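Local coordinates for protein HTH-type transcriptional regulator LysG (Mycobacterium tuberculosis, PDB 3ISP) that binds DNA as a LysR-type transcriptional regulator and, as in its relatives, probably activates the lysine exporter gene lysE while repressing its own expression, at residues A[273-276]-A[277-280]; A[131-134]-A[135-139]. One frame throughout, in Å; residues are numbered along the deposited sequence.

Contact 1: A[273-276]-A[277-280]; sequences LDSP and IIAR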
loop_
_atom_site.group_PDB
_atom_site.type_symbol
_atom_site.label_atom_id
_atom_site.label_comp_id
_atom_site.label_asym_id
_atom_site.label_seq_id
_atom_site.Cartn_x
_atom_site.Cartn_y
_atom_site.Cartn_z
ATOM N N LEU A 273 12.301 29.481 4.384
ATOM C CA LEU A 273 12.965 30.056 5.532
ATOM C C LEU A 273 14.129 30.863 5.012
ATOM O O LEU A 273 14.382 30.866 3.817
ATOM C CB LEU A 273 13.447 28.974 6.495
ATOM C CG LEU A 273 14.263 27.806 5.939
ATOM C CD1 LEU A 273 15.644 28.256 5.496
ATOM C CD2 LEU A 273 14.375 26.704 6.984
ATOM N N ASP A 274 14.830 31.556 5.902
ATOM C CA ASP A 274 16.043 32.272 5.515
ATOM C C ASP A 274 17.281 31.398 5.689
ATOM O O ASP A 274 17.470 30.749 6.720
ATOM C CB ASP A 274 16.197 33.548 6.334
ATOM C CG ASP A 274 15.231 34.624 5.908
ATOM O OD1 ASP A 274 14.693 34.516 4.778
ATOM O OD2 ASP A 274 15.014 35.572 6.703
ATOM N N SER A 275 18.134 31.379 4.681
ATOM C CA SER A 275 19.343 30.588 4.781
ATOM C C SER A 275 20.284 30.944 3.653
ATOM O O SER A 275 19.966 30.764 2.487
ATOM C CB SER A 275 19.014 29.100 4.736
ATOM O OG SER A 275 20.167 28.323 4.985
ATOM N N PRO A 276 21.442 31.492 4.000
ATOM C CA PRO A 276 22.435 31.723 2.955
ATOM C C PRO A 276 22.738 30.439 2.173
ATOM O O PRO A 276 22.917 30.510 0.958
ATOM C CB PRO A 276 23.649 32.213 3.743
ATOM C CG PRO A 276 23.040 32.900 4.927
ATOM C CD PRO A 276 21.830 32.086 5.289
ATOM N N ILE A 277 22.766 29.283 2.830
ATOM C CA ILE A 277 23.027 28.044 2.094
ATOM C C ILE A 277 21.882 27.704 1.144
ATOM O O ILE A 277 22.119 27.382 -0.014
ATOM C CB ILE A 277 23.333 26.833 2.999
ATOM C CG1 ILE A 277 24.471 27.146 3.962
ATOM C CG2 ILE A 277 23.776 25.658 2.163
ATOM C CD1 ILE A 277 24.648 26.096 5.047
ATOM N N ILE A 278 20.645 27.779 1.619
ATOM C CA ILE A 278 19.501 27.528 0.741
ATOM C C ILE A 278 19.469 28.449 -0.492
ATOM O O ILE A 278 19.516 27.982 -1.628
ATOM C CB ILE A 278 18.162 27.634 1.485
ATOM C CG1 ILE A 278 18.124 26.630 2.637
ATOM C CG2 ILE A 278 17.008 27.394 0.528
ATOM C CD1 ILE A 278 18.657 25.273 2.273
ATOM N N ALA A 279 19.385 29.753 -0.268
ATOM C CA ALA A 279 19.397 30.705 -1.371
ATOM C C ALA A 279 20.514 30.396 -2.372
ATOM O O ALA A 279 20.292 30.410 -3.586
ATOM C CB ALA A 279 19.515 32.132 -0.848
ATOM N N ARG A 280 21.713 30.115 -1.869
ATOM C CA ARG A 280 22.832 29.785 -2.745
ATOM C C ARG A 280 22.561 28.543 -3.590
ATOM O O ARG A 280 22.736 28.574 -4.805
ATOM C CB ARG A 280 24.118 29.608 -1.946
ATOM C CG ARG A 280 25.261 29.027 -2.747
ATOM C CD ARG A 280 26.484 28.846 -1.876
ATOM N NE ARG A 280 26.528 29.851 -0.812
ATOM C CZ ARG A 280 26.391 29.574 0.483
ATOM N NH1 ARG A 280 26.209 28.309 0.875
ATOM N NH2 ARG A 280 26.440 30.556 1.382
#
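A serine N-cap begins helix 276-288, the last helix of the LysR effector-binding domain, with S275 at the cap position and I278 as its partner one turn on. The OG of S275 accepts from I278 N. The bond is weak, at 3.4 Å from OG to N, but almost straight, with an N-H...O angle of 174°. OG stands anti to the serine's own backbone N (chi1 -173°), and this sets it in front of the first turn, facing its N-H groups, where the amides have no earlier carbonyl to use. The same hydroxyl is also bonded to E81 of helix 66-82, and that carboxylate takes I277 N as well. A negative group here would probably interact favourably with the positive end of the helix dipole.

Behind the cap the regular helical bonds start. A279 N gives to S275 O at 3.0 Å, and R280 N gives to P276 O at 3.1 Å. P276 fills the first helical position, where its lack of an N-H costs no helix bond. The carbonyl of P276 has a second neighbour. The R280 chain bends at chi3 (-30°) and brings its guanidinium back, so that P276 O lies over one face near the rim. NH2 of R280 is 4.0 Å from P276 CB.

On the buried side the contact is apolar. I278 CG1 packs on S275 CB at 3.4 Å. L273 CD1 reaches the same CG1 at 4.1 Å, and the two side chains cross at about a right angle. L273, S275 and I278 all face helix 66-82, where S275 and I278 touch L77. The arrangement is that of a serine-capped helix start with proline at N1, here seated against the long helix that links the DNA-binding and effector-binding domains.

Contact 2: A[131-134]-A[135-139]; sequences HSAR and LLREG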
loop_
_atom_site.group_PDB
_atom_site.type_symbol
_atom_site.label_atom_id
_atom_site.label_comp_id
_atom_site.label_asym_id
_atom_site.label_seq_id
_atom_site.Cartn_x
_atom_site.Cartn_y
_atom_site.Cartn_z
ATOM N N HIS A 131 7.721 10.438 -4.263
ATOM C CA HIS A 131 8.791 10.137 -3.328
ATOM C C HIS A 131 9.474 11.397 -2.783
ATOM O O HIS A 131 9.784 11.469 -1.586
ATOM C CB HIS A 131 9.821 9.210 -3.968
ATOM C CG HIS A 131 9.318 7.820 -4.222
ATOM N ND1 HIS A 131 8.997 6.943 -3.204
ATOM C CD2 HIS A 131 9.109 7.145 -5.380
ATOM C CE1 HIS A 131 8.598 5.796 -3.725
ATOM N NE2 HIS A 131 8.657 5.893 -5.043
ATOM N N SER A 132 9.705 12.384 -3.652
ATOM C CA SER A 132 10.412 13.608 -3.250
ATOM C C SER A 132 9.576 14.523 -2.349
ATOM O O SER A 132 10.097 15.106 -1.402
ATOM C CB SER A 132 10.955 14.373 -4.466
ATOM O OG SER A 132 9.920 15.022 -5.177
ATOM N N ALA A 133 8.282 14.645 -2.627
ATOM C CA ALA A 133 7.408 15.420 -1.747
ATOM C C ALA A 133 7.420 14.869 -0.322
ATOM O O ALA A 133 7.323 15.629 0.641
ATOM C CB ALA A 133 5.998 15.447 -2.286
ATOM N N ARG A 134 7.527 13.549 -0.182
ATOM C CA ARG A 134 7.613 12.937 1.143
ATOM C C ARG A 134 8.870 13.400 1.877
ATOM O O ARG A 134 8.807 13.851 3.019
ATOM C CB ARG A 134 7.597 11.407 1.062
ATOM C CG ARG A 134 7.537 10.733 2.437
ATOM C CD ARG A 134 7.790 9.231 2.381
ATOM N NE ARG A 134 7.200 8.532 3.526
ATOM C CZ ARG A 134 7.615 7.353 3.989
ATOM N NH1 ARG A 134 8.643 6.733 3.420
ATOM N NH2 ARG A 134 7.010 6.797 5.034
ATOM N N LEU A 135 10.011 13.280 1.208
ATOM C CA LEU A 135 11.293 13.660 1.782
ATOM C C LEU A 135 11.340 15.149 2.138
ATOM O O LEU A 135 12.075 15.562 3.039
ATOM C CB LEU A 135 12.425 13.297 0.821
ATOM C CG LEU A 135 12.444 11.840 0.354
ATOM C CD1 LEU A 135 13.465 11.624 -0.752
ATOM C CD2 LEU A 135 12.717 10.907 1.522
ATOM N N LEU A 136 10.565 15.960 1.429
ATOM C CA LEU A 136 10.464 17.367 1.788
ATOM C C LEU A 136 9.647 17.540 3.062
ATOM O O LEU A 136 10.098 18.178 4.005
ATOM C CB LEU A 136 9.853 18.187 0.658
ATOM C CG LEU A 136 10.757 18.483 -0.529
ATOM C CD1 LEU A 136 10.099 19.535 -1.405
ATOM C CD2 LEU A 136 12.115 18.958 -0.049
ATOM N N ARG A 137 8.445 16.978 3.082
ATOM C CA ARG A 137 7.621 17.010 4.276
ATOM C C ARG A 137 8.384 16.529 5.501
ATOM O O ARG A 137 8.290 17.131 6.568
ATOM C CB ARG A 137 6.371 16.154 4.092
ATOM C CG ARG A 137 5.236 16.860 3.377
ATOM C CD ARG A 137 3.955 16.056 3.435
ATOM N NE ARG A 137 4.182 14.658 3.072
ATOM C CZ ARG A 137 4.095 14.178 1.834
ATOM N NH1 ARG A 137 3.781 14.985 0.821
ATOM N NH2 ARG A 137 4.323 12.889 1.611
ATOM N N GLU A 138 9.144 15.453 5.345
ATOM C CA GLU A 138 9.798 14.798 6.476
ATOM C C GLU A 138 11.133 15.441 6.901
ATOM O O GLU A 138 11.839 14.916 7.776
ATOM C CB GLU A 138 10.002 13.299 6.177
ATOM C CG GLU A 138 8.715 12.465 6.137
ATOM C CD GLU A 138 8.976 10.967 5.959
ATOM O OE1 GLU A 138 10.163 10.580 5.832
ATOM O OE2 GLU A 138 7.994 10.180 5.945
ATOM N N GLY A 139 11.478 16.563 6.274
ATOM C CA GLY A 139 12.713 17.269 6.573
ATOM C C GLY A 139 13.944 16.557 6.054
ATOM O O GLY A 139 15.062 17.052 6.199
#
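R134, in the last turn of helix 129-137, meets E138, four residues on and just past the helix, and R134 can be followed from its root outward. Its CB lies 3.6 Å from R137 NH2. CG continues anti to the backbone N (chi1 -174°), which sends the chain outward from the helix, where E138 reaches out to meet it, and it is 3.6 Å from E138 OE2. CD passes the same oxygen. NE comes nearest, 3.0 Å from OE2, and makes a salt bridge. The oxygen sits well out of the guanidinium plane, so charge holds the pair and no N-H points at it. The guanidinium and carboxylate planes are 52° apart. CZ and NH2 stay beside OE2 at longer range.

R137 instead folds back along the helix toward its N-terminal end. Its chain bends at chi3 (-48°) and lays the guanidinium back on the preceding turn. A133 O lies over one face, toward the rim, and NH2 is 3.3 Å from R134 CA.

The backbone bonds of the helix run beneath. E138 N gives to R134 O at 2.8 Å, so this pair is joined by both backbone and side chains. R137 N gives to A133 O at 3.0 Å. L135 CG rests against H131 O. L136 turns inward to A144 of strand 143-146, while S132 OG bonds back to the D128 carbonyl at the helix start. A glycine with positive phi, here G139, is a common way to end a helix, and R134 and E138 form an i to i+4 salt bridge beside it; the helix packs on the central sheet of a periplasmic-binding-protein-like domain.

In the fold
From the N terminus, the chain builds the helix-turn-helix domain and helix 66-82 before entering the effector-binding domain. Contact 2 comes first, after strand 120-126, and ends helix 129-137 before strand 143-146. Contact 1 follows much later, where strand 255-271 gives way to helix 276-288. Each is a local turn within a continuous run, so they lie in series and neither nest nor cross. Their centres are 18 Å apart, and their nearest atoms, about 9 Å apart, do not touch. Helix 66-82 relates them: R137 and E138 of contact 2 touch I66, while contact 1 meets Q74, L77 and E81 further along.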